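Local coordinates for protein gamma-glutamyltranspeptidase (Streptomyces lincolnensis, PDB 6J3A) that belongs to the LmbA-like gamma-glutamyltranspeptidase homologues of the Ntn-hydrolase clan and probably acts as a transferase on gamma-glutamyl-type substrates, at residues S16-L21 with F45-V50; A39-A44 with D113-L118; D425-W430 with C590-D595; N35-A40 with W430-A435. One frame throughout, in Å; residues are numbered along the deposited sequence.

Three of the contacts lie along helix 36-50: contact 4 seats its start on strand 433-436, contact 2 packs its middle against helix 111-122, and contact 1 closes its end against the turn leaving strand 13-17. Contact 3 joins strands beside it, 424-428 and 590-594, its centre about 8 Å from that of contact 4. Probable hydrogen bonds, each 2.9 Å, join contacts 3 and 4 (Asp-428 OD2 to Ala-36 N) and contacts 1 and 3 (Ser-16 O to Asp-425 N). Strand 424-428 follows closely on the unmodelled 384-420, consistent with the start of the small subunit, which bears the nucleophile in processed relatives. The four together run from the helical layer into the strands of an Ntn-type sandwich.

Contact 1 of 4, residues S16-L21 with F45-V50; sequences SSTHWL and FVLHVV
The His-19 imidazole has Val-50 over one face: CG2 sits 3.6 Å from the ring centroid and only 14° off the normal, a CH-pi contact nearly centred on the ring. From its other side, His-19 CE1 lies over the rim of the Trp-20 indole. At the edge, in the ring plane, Leu-21 N points at His-19 ND1 across 3.4 Å, a weak bond that caps the helix starting at Trp-20. The torsion that turns CG away from the backbone N (chi1 -154°) carries the ring into this slot, with the far nitrogen at the other end: a water lies 2.9 Å from His-19 NE2 and donates to Val-50 O at 2.7 Å, so the last residue of helix 36-50 meets the ring through both a methyl and a carbonyl.

Beside the imidazole, the other Val-50 methyl, CG1, presses on Leu-21 CD1 at 3.4 Å. One turn back, Val-46 CG1 lies 3.9 Å from Leu-21 C, against the backbone rather than the leucine tip. Leu-47 comes from the flank, its CD2 4.1 Å from His-19 CB and 4.0 Å from Thr-18 OG1; that hydroxyl has its polar partner in Glu-51 OE2. Trp-20 NE1 bonds to Gln-9 O of the second subunit.

The join is thus mostly methyl and ring packing, with a single water carrying the polar link. Pinned by face, edge and water, the imidazole is probably restricted in rotation, and its ND1 serves as acceptor for the helix start.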
loop_
_atom_site.group_PDB
_atom_site.type_symbol
_atom_site.label_atom_id
_atom_site.label_comp_id
_atom_site.label_asym_id
_atom_site.label_seq_id
_atom_site.Cartn_x
_atom_site.Cartn_y
_atom_site.Cartn_z
ATOM N N SER A 16 8.026 4.677 4.092
ATOM C CA SER A 16 7.590 5.142 2.790
ATOM C C SER A 16 8.782 5.291 1.840
ATOM O O SER A 16 9.662 6.122 2.073
ATOM C CB SER A 16 6.847 6.463 2.926
ATOM O OG SER A 16 6.204 6.790 1.709
ATOM N N SER A 17 8.781 4.475 0.781
ATOM C CA SER A 17 9.805 4.460 -0.265
ATOM C C SER A 17 9.225 4.781 -1.620
ATOM O O SER A 17 8.008 4.902 -1.797
ATOM C CB SER A 17 10.455 3.077 -0.382
ATOM O OG SER A 17 11.375 2.870 0.653
ATOM N N THR A 18 10.142 4.894 -2.574
ATOM C CA THR A 18 9.834 4.923 -4.000
ATOM C C THR A 18 9.736 3.520 -4.615
ATOM O O THR A 18 9.588 3.417 -5.832
ATOM C CB THR A 18 10.897 5.740 -4.786
ATOM O OG1 THR A 18 12.215 5.275 -4.463
ATOM C CG2 THR A 18 10.789 7.210 -4.461
ATOM N N HIS A 19 9.810 2.467 -3.786
ATOM C CA HIS A 19 9.674 1.069 -4.215
ATOM C C HIS A 19 9.232 0.137 -3.081
ATOM O O HIS A 19 9.872 0.067 -2.025
ATOM C CB HIS A 19 10.984 0.552 -4.781
ATOM C CG HIS A 19 10.820 -0.561 -5.766
ATOM N ND1 HIS A 19 10.355 -1.809 -5.415
ATOM C CD2 HIS A 19 11.084 -0.616 -7.092
ATOM C CE1 HIS A 19 10.332 -2.584 -6.482
ATOM N NE2 HIS A 19 10.766 -1.884 -7.515
ATOM N N TRP A 20 8.164 -0.615 -3.339
ATOM C CA TRP A 20 7.489 -1.436 -2.320
ATOM C C TRP A 20 8.411 -2.484 -1.672
ATOM O O TRP A 20 8.309 -2.752 -0.476
ATOM C CB TRP A 20 6.224 -2.110 -2.907
ATOM C CG TRP A 20 6.514 -3.184 -3.911
ATOM C CD1 TRP A 20 6.767 -4.504 -3.655
ATOM C CD2 TRP A 20 6.597 -3.028 -5.332
ATOM N NE1 TRP A 20 7.013 -5.176 -4.827
ATOM C CE2 TRP A 20 6.920 -4.295 -5.873
ATOM C CE3 TRP A 20 6.448 -1.937 -6.203
ATOM C CZ2 TRP A 20 7.082 -4.506 -7.251
ATOM C CZ3 TRP A 20 6.610 -2.147 -7.571
ATOM C CH2 TRP A 20 6.922 -3.422 -8.081
ATOM N N LEU A 21 9.290 -3.068 -2.482
ATOM C CA LEU A 21 10.248 -4.064 -2.024
ATOM C C LEU A 21 11.168 -3.481 -0.956
ATOM O O LEU A 21 11.483 -4.142 0.040
ATOM C CB LEU A 21 11.078 -4.591 -3.203
ATOM C CG LEU A 21 10.391 -5.450 -4.284
ATOM C CD1 LEU A 21 11.366 -5.731 -5.413
ATOM C CD2 LEU A 21 9.859 -6.767 -3.752
ATOM N N PHE A 45 19.978 -0.431 0.526
ATOM C CA PHE A 45 20.670 -1.449 -0.251
ATOM C C PHE A 45 19.697 -2.264 -1.110
ATOM O O PHE A 45 20.060 -2.745 -2.176
ATOM C CB PHE A 45 21.527 -2.337 0.660
ATOM C CG PHE A 45 22.807 -1.677 1.103
ATOM C CD1 PHE A 45 22.800 -0.735 2.115
ATOM C CD2 PHE A 45 24.019 -1.980 0.482
ATOM C CE1 PHE A 45 23.977 -0.111 2.515
ATOM C CE2 PHE A 45 25.201 -1.368 0.884
ATOM C CZ PHE A 45 25.182 -0.427 1.902
ATOM N N VAL A 46 18.466 -2.423 -0.652
ATOM C CA VAL A 46 17.426 -2.986 -1.505
ATOM C C VAL A 46 17.176 -2.049 -2.700
ATOM O O VAL A 46 17.097 -2.512 -3.837
ATOM C CB VAL A 46 16.140 -3.295 -0.704
ATOM C CG1 VAL A 46 14.968 -3.616 -1.625
ATOM C CG2 VAL A 46 16.395 -4.464 0.243
ATOM N N LEU A 47 17.095 -0.747 -2.446
ATOM C CA LEU A 47 16.909 0.232 -3.526
ATOM C C LEU A 47 17.969 0.167 -4.622
ATOM O O LEU A 47 17.649 0.367 -5.801
ATOM C CB LEU A 47 16.855 1.655 -2.972
ATOM C CG LEU A 47 15.568 2.062 -2.264
ATOM C CD1 LEU A 47 15.778 3.383 -1.547
ATOM C CD2 LEU A 47 14.415 2.179 -3.246
ATOM N N HIS A 48 19.220 -0.101 -4.241
ATOM C CA HIS A 48 20.292 -0.289 -5.236
ATOM C C HIS A 48 19.853 -1.356 -6.233
ATOM O O HIS A 48 19.951 -1.178 -7.451
ATOM C CB HIS A 48 21.598 -0.771 -4.600
ATOM C CG HIS A 48 22.186 0.180 -3.614
ATOM N ND1 HIS A 48 22.986 -0.238 -2.570
ATOM C CD2 HIS A 48 22.096 1.526 -3.510
ATOM C CE1 HIS A 48 23.352 0.813 -1.857
ATOM N NE2 HIS A 48 22.827 1.895 -2.407
ATOM N N VAL A 49 19.347 -2.457 -5.674
ATOM C CA VAL A 49 18.986 -3.657 -6.427
ATOM C C VAL A 49 17.719 -3.482 -7.254
ATOM O O VAL A 49 17.654 -3.981 -8.375
ATOM C CB VAL A 49 18.832 -4.878 -5.490
ATOM C CG1 VAL A 49 18.482 -6.136 -6.274
ATOM C CG2 VAL A 49 20.118 -5.124 -4.712
ATOM N N VAL A 50 16.723 -2.787 -6.706
ATOM C CA VAL A 50 15.404 -2.681 -7.355
ATOM C C VAL A 50 15.157 -1.392 -8.127
ATOM O O VAL A 50 14.169 -1.306 -8.850
ATOM C CB VAL A 50 14.249 -2.938 -6.365
ATOM C CG1 VAL A 50 14.471 -4.270 -5.649
ATOM C CG2 VAL A 50 14.072 -1.789 -5.371
HETATM O O HOH W 1 12.183 -2.715 -9.954
#

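Contact 2 of 4, residues A39-A44 with D113-L118; sequences AAVAGA and DAWMLL
Helices 36-50 and 111-122 run nearly antiparallel where Val-41 faces Trp-115: the axes of the two short segments approach to 9.9 Å at 153° between their directions, and the CA atoms of these two residues are 5.9 Å apart. The first helix meets the second with Ala-40, Val-41 and Ala-44; the bulk comes from Trp-115. Its CG lies beside the backbone N and opposite the carbonyl carbon (chi1 -67°), which lays the indole along the neighbouring helix.

Ala-44 CB stands over the indole face, 3.7 Å from the centroid of the six-membered ring and 28° off the normal. This CH-pi contact is displaced toward the rim, with the methyl 3.4 Å from Trp-115 CZ2. One turn earlier, Ala-40 O lies over the same face, 4.0 Å from Trp-115 CZ3, while accepting its helical bond from Ala-44 N. Ala-40 CB adds a looser touch at 4.2 Å to Trp-115 CZ3. Val-41 and the tryptophan pass each other in opposite directions: the methyl CG2 meets the indole obliquely near Trp-115 CE3, 3.6 Å from Trp-115 O, and reaches 4.2 Å to Leu-118 CD2 a turn further on. Val-41 also touches Val-130 of helix 127-140, and Asp-113, further back on the second helix, is tied to Arg-213 by a salt bridge.

The indole face packed on Ala-44 and Ala-40 joins two nearly antiparallel helices in a helical layer of the four-layer alpha-beta-beta-alpha sandwich characteristic of the Ntn clan.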
loop_
_atom_site.group_PDB
_atom_site.type_symbol
_atom_site.label_atom_id
_atom_site.label_comp_id
_atom_site.label_asym_id
_atom_site.label_seq_id
_atom_site.Cartn_x
_atom_site.Cartn_y
_atom_site.Cartn_z
ATOM N N ALA A 39 16.571 0.072 9.738
ATOM C CA ALA A 39 15.588 -0.115 8.685
ATOM C C ALA A 39 16.002 0.581 7.405
ATOM O O ALA A 39 15.991 -0.017 6.335
ATOM C CB ALA A 39 14.235 0.403 9.139
ATOM N N ALA A 40 16.371 1.846 7.533
ATOM C CA ALA A 40 16.707 2.663 6.377
ATOM C C ALA A 40 17.948 2.153 5.637
ATOM O O ALA A 40 18.007 2.216 4.404
ATOM C CB ALA A 40 16.902 4.099 6.802
ATOM N N VAL A 41 18.929 1.658 6.392
ATOM C CA VAL A 41 20.111 1.039 5.800
ATOM C C VAL A 41 19.684 -0.142 4.928
ATOM O O VAL A 41 20.020 -0.191 3.742
ATOM C CB VAL A 41 21.144 0.603 6.864
ATOM C CG1 VAL A 41 22.282 -0.197 6.229
ATOM C CG2 VAL A 41 21.737 1.823 7.556
ATOM N N ALA A 42 18.917 -1.063 5.505
ATOM C CA ALA A 42 18.408 -2.221 4.756
ATOM C C ALA A 42 17.671 -1.827 3.487
ATOM O O ALA A 42 17.970 -2.329 2.402
ATOM C CB ALA A 42 17.493 -3.044 5.627
ATOM N N GLY A 43 16.713 -0.923 3.640
ATOM C CA GLY A 43 15.945 -0.409 2.511
ATOM C C GLY A 43 16.805 0.203 1.419
ATOM O O GLY A 43 16.521 0.037 0.239
ATOM N N ALA A 44 17.866 0.900 1.818
ATOM C CA ALA A 44 18.741 1.609 0.880
ATOM C C ALA A 44 19.490 0.666 -0.037
ATOM O O ALA A 44 19.630 0.934 -1.223
ATOM C CB ALA A 44 19.729 2.475 1.634
ATOM N N ASP A 113 29.776 4.841 2.724
ATOM C CA ASP A 113 30.328 5.249 4.021
ATOM C C ASP A 113 29.264 5.902 4.909
ATOM O O ASP A 113 29.245 5.683 6.122
ATOM C CB ASP A 113 31.519 6.192 3.859
ATOM C CG ASP A 113 32.357 6.281 5.124
ATOM O OD1 ASP A 113 33.021 5.273 5.476
ATOM O OD2 ASP A 113 32.343 7.348 5.786
ATOM N N ALA A 114 28.383 6.688 4.291
ATOM C CA ALA A 114 27.267 7.313 4.983
ATOM C C ALA A 114 26.345 6.305 5.658
ATOM O O ALA A 114 26.013 6.469 6.824
ATOM C CB ALA A 114 26.475 8.189 4.026
ATOM N N TRP A 115 25.939 5.267 4.933
ATOM C CA TRP A 115 25.081 4.220 5.508
ATOM C C TRP A 115 25.812 3.416 6.586
ATOM O O TRP A 115 25.189 2.932 7.536
ATOM C CB TRP A 115 24.562 3.271 4.417
ATOM C CG TRP A 115 23.601 3.906 3.450
ATOM C CD1 TRP A 115 23.746 4.013 2.092
ATOM C CD2 TRP A 115 22.345 4.516 3.766
ATOM N NE1 TRP A 115 22.655 4.653 1.543
ATOM C CE2 TRP A 115 21.784 4.975 2.551
ATOM C CE3 TRP A 115 21.638 4.717 4.957
ATOM C CZ2 TRP A 115 20.554 5.618 2.494
ATOM C CZ3 TRP A 115 20.408 5.358 4.899
ATOM C CH2 TRP A 115 19.880 5.803 3.674
ATOM N N MET A 116 27.125 3.269 6.427
ATOM C CA MET A 116 27.939 2.584 7.420
ATOM C C MET A 116 28.009 3.414 8.682
ATOM O O MET A 116 27.939 2.872 9.774
ATOM C CB MET A 116 29.360 2.322 6.902
ATOM C CG MET A 116 29.499 1.210 5.876
ATOM S SD MET A 116 28.603 -0.308 6.247
ATOM C CE MET A 116 27.105 -0.008 5.312
ATOM N N LEU A 117 28.165 4.727 8.526
ATOM C CA LEU A 117 28.195 5.628 9.678
ATOM C C LEU A 117 26.877 5.586 10.430
ATOM O O LEU A 117 26.859 5.481 11.658
ATOM C CB LEU A 117 28.492 7.080 9.275
ATOM C CG LEU A 117 29.886 7.650 9.564
ATOM C CD1 LEU A 117 29.866 9.147 9.314
ATOM C CD2 LEU A 117 30.390 7.401 10.979
ATOM N N LEU A 118 25.782 5.675 9.681
ATOM C CA LEU A 118 24.447 5.601 10.260
ATOM C C LEU A 118 24.267 4.324 11.074
ATOM O O LEU A 118 23.902 4.370 12.245
ATOM C CB LEU A 118 23.380 5.695 9.171
ATOM C CG LEU A 118 21.962 5.969 9.693
ATOM C CD1 LEU A 118 21.809 7.355 10.306
ATOM C CD2 LEU A 118 20.961 5.804 8.568
#

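Contact 3 of 4, residues D425-W430 with C590-D595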
loop_
_atom_site.group_PDB
_atom_site.type_symbol
_atom_site.label_atom_id
_atom_site.label_comp_id
_atom_site.label_asym_id
_atom_site.label_seq_id
_atom_site.Cartn_x
_atom_site.Cartn_y
_atom_site.Cartn_z
ATOM N N ASP A 425 11.730 7.062 3.825
ATOM C CA ASP A 425 11.516 7.639 5.160
ATOM C C ASP A 425 11.172 6.523 6.115
ATOM O O ASP A 425 10.496 5.577 5.721
ATOM C CB ASP A 425 10.316 8.580 5.186
ATOM C CG ASP A 425 10.413 9.683 4.186
ATOM O OD1 ASP A 425 11.246 10.586 4.418
ATOM O OD2 ASP A 425 9.652 9.669 3.199
ATOM N N VAL A 426 11.603 6.643 7.368
ATOM C CA VAL A 426 11.202 5.693 8.413
ATOM C C VAL A 426 10.896 6.427 9.712
ATOM O O VAL A 426 11.560 7.391 10.053
ATOM C CB VAL A 426 12.271 4.611 8.696
ATOM C CG1 VAL A 426 11.722 3.538 9.640
ATOM C CG2 VAL A 426 12.752 3.965 7.406
ATOM N N VAL A 427 9.868 5.967 10.411
ATOM C CA VAL A 427 9.633 6.334 11.799
ATOM C C VAL A 427 9.377 5.051 12.582
ATOM O O VAL A 427 8.618 4.190 12.136
ATOM C CB VAL A 427 8.478 7.337 11.941
ATOM C CG1 VAL A 427 7.188 6.807 11.336
ATOM C CG2 VAL A 427 8.282 7.727 13.402
ATOM N N ASP A 428 10.026 4.911 13.731
ATOM C CA ASP A 428 9.916 3.671 14.520
ATOM C C ASP A 428 9.082 3.866 15.806
ATOM O O ASP A 428 8.606 4.975 16.091
ATOM C CB ASP A 428 11.309 3.079 14.802
ATOM C CG ASP A 428 12.185 3.976 15.663
ATOM O OD1 ASP A 428 11.675 4.885 16.347
ATOM O OD2 ASP A 428 13.412 3.765 15.660
ATOM N N ARG A 429 8.915 2.779 16.564
ATOM C CA ARG A 429 8.082 2.751 17.780
ATOM C C ARG A 429 8.586 3.678 18.896
ATOM O O ARG A 429 7.805 4.121 19.745
ATOM C CB ARG A 429 7.945 1.310 18.305
ATOM C CG ARG A 429 9.193 0.752 18.974
ATOM C CD ARG A 429 9.102 -0.741 19.248
ATOM N NE ARG A 429 8.002 -1.086 20.149
ATOM C CZ ARG A 429 7.796 -2.297 20.673
ATOM N NH1 ARG A 429 6.748 -2.498 21.473
ATOM N NH2 ARG A 429 8.622 -3.310 20.407
ATOM N N TRP A 430 9.887 3.957 18.885
ATOM C CA TRP A 430 10.486 4.910 19.810
ATOM C C TRP A 430 10.371 6.361 19.334
ATOM O O TRP A 430 10.702 7.271 20.077
ATOM C CB TRP A 430 11.950 4.558 20.062
ATOM C CG TRP A 430 12.119 3.187 20.578
ATOM C CD1 TRP A 430 12.022 2.782 21.873
ATOM C CD2 TRP A 430 12.409 2.019 19.807
ATOM N NE1 TRP A 430 12.231 1.429 21.962
ATOM C CE2 TRP A 430 12.478 0.933 20.708
ATOM C CE3 TRP A 430 12.624 1.781 18.443
ATOM C CZ2 TRP A 430 12.758 -0.377 20.288
ATOM C CZ3 TRP A 430 12.895 0.483 18.020
ATOM C CH2 TRP A 430 12.963 -0.582 18.945
ATOM N N CYS A 590 7.281 10.758 -0.759
ATOM C CA CYS A 590 7.237 9.800 0.341
ATOM C C CYS A 590 7.128 10.592 1.622
ATOM O O CYS A 590 7.733 11.641 1.728
ATOM C CB CYS A 590 8.506 8.972 0.394
ATOM S SG CYS A 590 8.930 8.220 -1.172
ATOM N N ALA A 591 6.380 10.083 2.595
ATOM C CA ALA A 591 6.238 10.752 3.887
ATOM C C ALA A 591 5.932 9.752 4.998
ATOM O O ALA A 591 5.193 8.793 4.795
ATOM C CB ALA A 591 5.153 11.822 3.828
ATOM N N VAL A 592 6.541 9.968 6.155
ATOM C CA VAL A 592 6.077 9.368 7.393
ATOM C C VAL A 592 5.902 10.497 8.397
ATOM O O VAL A 592 6.548 11.537 8.279
ATOM C CB VAL A 592 7.040 8.296 7.935
ATOM C CG1 VAL A 592 7.205 7.175 6.926
ATOM C CG2 VAL A 592 8.387 8.889 8.301
ATOM N N ALA A 593 5.032 10.286 9.376
ATOM C CA ALA A 593 4.783 11.277 10.414
ATOM C C ALA A 593 4.473 10.647 11.762
ATOM O O ALA A 593 4.168 9.465 11.876
ATOM C CB ALA A 593 3.658 12.235 10.006
ATOM N N ARG A 594 4.571 11.489 12.776
ATOM C CA ARG A 594 4.224 11.161 14.128
ATOM C C ARG A 594 3.350 12.314 14.615
ATOM O O ARG A 594 3.575 13.479 14.259
ATOM C CB ARG A 594 5.492 11.017 14.974
ATOM C CG ARG A 594 5.257 10.453 16.367
ATOM C CD ARG A 594 6.566 10.167 17.092
ATOM N NE ARG A 594 6.375 10.180 18.541
ATOM N N ASP A 595 2.313 11.969 15.363
ATOM C CA ASP A 595 1.556 12.934 16.148
ATOM C C ASP A 595 2.177 12.895 17.540
ATOM O O ASP A 595 2.158 11.845 18.191
ATOM C CB ASP A 595 0.085 12.534 16.196
ATOM C CG ASP A 595 -0.789 13.530 16.965
ATOM O OD1 ASP A 595 -0.295 14.281 17.831
ATOM O OD2 ASP A 595 -2.006 13.534 16.712
#
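At Cys-590 the first touch is to Asp-425, whose carboxylate oxygen OD2 lies 3.1 Å from Cys-590 CB. The same OD2 is also 3.1 Å from Cys-590 O, but both are acceptors and no bond joins them. Ala-591 turns its methyl away; its N sits 3.4 Å from Asp-425 OD2 at too poor an angle to bond, and has a weak partner in Ser-16 OG instead.

Val-592 carries the apolar part. Its CG2 lies 3.7 Å from Asp-425 CB and 3.8 Å from Val-426 C, while CG1 also meets Asp-425 CB, so both methyls lie against the same side of that carbon. Strand 424-428 pairs by backbone with 13-17 and 433-436, whereas 590-594 pairs with 493-499 and 601-605: side chains rather than a backbone ladder link the two, as between the facing sheets of an Ntn sandwich. The axes of the strand segments approach to 6.3 Å, with 19° between their N-to-C directions. Val-427 slides past Val-592 in the opposite sense; its CG1, tucked between its own N and carbonyl carbon (chi1 57°), reaches Val-592 CB at 3.7 Å. With only an alanine here, the space between Asp-425 CB and Val-427 CG1 is likely to be left less filled.

Ala-593 follows with its methyl turned away, yet its carbonyl O comes within 4.1 Å of Val-427 CG1. The Arg-594 side chain packs on Leu-601 of strand 601-605.

Contact 4 of 4, residues N35-A40 with W430-A435; sequences NAYDAA and WGNMVA
Asn-35 OD1 is gripped by two backbone amides that reach it from opposite faces of its plane: Asp-38 N at 2.9 Å, and Tyr-37 N at 2.8 Å by a more bent bond. The side chain folds over to cap helix 36-50 because CG sits between its own N and carbonyl carbon (chi1 67°). In return Asp-38 OD2 accepts from Asn-35 N at 2.9 Å through its anti lone pair, and the pair forms a capping box. Asp-428 OD2, from strand 424-428, takes Ala-36 N as well. Outside the box, Trp-430 CZ3 rests 4.0 Å from Asn-35 CA at the solvent-facing margin.

Tyr-37 reaches over to the strand. Its OH donates to Met-433 O at 3.0 Å, from 36° above the carbonyl plane rather than along a lone pair, while that oxygen lies at the edge of the ring. Asn-432 crosses the tyrosine at about a right angle, its CB 3.5 Å from Tyr-37 OH and its amide plane 41° from the ring; its OD1 is held by Ala-68 N. On the other side of the hydroxyl bond, Val-434 CB packs at 3.7 Å on Tyr-37 CE1. Val-434 CG1 lies 3.8 Å from Ala-40 CB, and it also fits against Ala-36 O.

A phenylalanine in place of Tyr-37 would probably keep much of the ring packing but leave Met-433 O without this bond to the helix. The helix start is thus held by its capping box, by Asp-428 and by the tyrosine hydroxyl that ties it to the strand, with valine and alanine methyls filling the interface between.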
loop_
_atom_site.group_PDB
_atom_site.type_symbol
_atom_site.label_atom_id
_atom_site.label_comp_id
_atom_site.label_asym_id
_atom_site.label_seq_id
_atom_site.Cartn_x
_atom_site.Cartn_y
_atom_site.Cartn_z
ATOM N N ASN A 35 15.676 -0.528 14.603
ATOM C CA ASN A 35 15.187 0.851 14.702
ATOM C C ASN A 35 15.087 1.480 13.320
ATOM O O ASN A 35 15.365 0.815 12.330
ATOM C CB ASN A 35 16.042 1.670 15.693
ATOM C CG ASN A 35 17.466 1.906 15.221
ATOM O OD1 ASN A 35 17.742 2.022 14.032
ATOM N ND2 ASN A 35 18.379 2.005 16.175
ATOM N N ALA A 36 14.688 2.750 13.256
ATOM C CA ALA A 36 14.476 3.442 11.973
ATOM C C ALA A 36 15.733 3.497 11.110
ATOM O O ALA A 36 15.659 3.520 9.882
ATOM C CB ALA A 36 13.943 4.850 12.205
ATOM N N TYR A 37 16.883 3.508 11.774
ATOM C CA TYR A 37 18.172 3.631 11.110
ATOM C C TYR A 37 18.600 2.282 10.545
ATOM O O TYR A 37 18.939 2.210 9.364
ATOM C CB TYR A 37 19.201 4.282 12.056
ATOM C CG TYR A 37 18.607 5.543 12.654
ATOM C CD1 TYR A 37 18.186 6.592 11.835
ATOM C CD2 TYR A 37 18.354 5.644 14.017
ATOM C CE1 TYR A 37 17.583 7.722 12.364
ATOM C CE2 TYR A 37 17.753 6.774 14.555
ATOM C CZ TYR A 37 17.368 7.808 13.722
ATOM O OH TYR A 37 16.776 8.929 14.255
ATOM N N ASP A 38 18.544 1.223 11.359
ATOM C CA ASP A 38 18.698 -0.145 10.851
ATOM C C ASP A 38 17.827 -0.338 9.611
ATOM O O ASP A 38 18.275 -0.846 8.576
ATOM C CB ASP A 38 18.242 -1.167 11.877
ATOM C CG ASP A 38 19.084 -1.173 13.116
ATOM O OD1 ASP A 38 20.313 -1.306 13.005
ATOM O OD2 ASP A 38 18.517 -1.071 14.229
ATOM N N ALA A 39 16.571 0.072 9.738
ATOM C CA ALA A 39 15.588 -0.115 8.685
ATOM C C ALA A 39 16.002 0.581 7.405
ATOM O O ALA A 39 15.991 -0.017 6.335
ATOM C CB ALA A 39 14.235 0.403 9.139
ATOM N N ALA A 40 16.371 1.846 7.533
ATOM C CA ALA A 40 16.707 2.663 6.377
ATOM C C ALA A 40 17.948 2.153 5.637
ATOM O O ALA A 40 18.007 2.216 4.404
ATOM C CB ALA A 40 16.902 4.099 6.802
ATOM N N TRP A 430 9.887 3.957 18.885
ATOM C CA TRP A 430 10.486 4.910 19.810
ATOM C C TRP A 430 10.371 6.361 19.334
ATOM O O TRP A 430 10.702 7.271 20.077
ATOM C CB TRP A 430 11.950 4.558 20.062
ATOM C CG TRP A 430 12.119 3.187 20.578
ATOM C CD1 TRP A 430 12.022 2.782 21.873
ATOM C CD2 TRP A 430 12.409 2.019 19.807
ATOM N NE1 TRP A 430 12.231 1.429 21.962
ATOM C CE2 TRP A 430 12.478 0.933 20.708
ATOM C CE3 TRP A 430 12.624 1.781 18.443
ATOM C CZ2 TRP A 430 12.758 -0.377 20.288
ATOM C CZ3 TRP A 430 12.895 0.483 18.020
ATOM C CH2 TRP A 430 12.963 -0.582 18.945
ATOM N N GLY A 431 9.904 6.576 18.111
ATOM C CA GLY A 431 9.743 7.925 17.571
ATOM C C GLY A 431 10.930 8.478 16.796
ATOM O O GLY A 431 10.882 9.619 16.340
ATOM N N ASN A 432 11.993 7.687 16.630
ATOM C CA ASN A 432 13.139 8.092 15.800
ATOM C C ASN A 432 12.629 8.275 14.368
ATOM O O ASN A 432 11.778 7.512 13.915
ATOM C CB ASN A 432 14.244 7.030 15.816
ATOM C CG ASN A 432 14.773 6.729 17.217
ATOM O OD1 ASN A 432 15.142 7.635 17.950
ATOM N ND2 ASN A 432 14.824 5.447 17.583
ATOM N N MET A 433 13.112 9.293 13.673
ATOM C CA MET A 433 12.783 9.472 12.262
ATOM C C MET A 433 14.042 9.576 11.439
ATOM O O MET A 433 15.114 9.925 11.958
ATOM C CB MET A 433 11.944 10.718 12.032
ATOM C CG MET A 433 10.709 10.781 12.901
ATOM S SD MET A 433 9.776 12.288 12.605
ATOM C CE MET A 433 8.714 11.729 11.295
ATOM N N VAL A 434 13.891 9.273 10.152
ATOM C CA VAL A 434 14.968 9.384 9.171
ATOM C C VAL A 434 14.365 9.709 7.787
ATOM O O VAL A 434 13.285 9.240 7.453
ATOM C CB VAL A 434 15.842 8.109 9.173
ATOM C CG1 VAL A 434 15.101 6.914 8.602
ATOM C CG2 VAL A 434 17.146 8.343 8.446
ATOM N N ALA A 435 15.044 10.548 7.012
ATOM C CA ALA A 435 14.639 10.856 5.629
ATOM C C ALA A 435 15.899 10.912 4.776
ATOM O O ALA A 435 16.799 11.707 5.059
ATOM C CB ALA A 435 13.891 12.179 5.554
#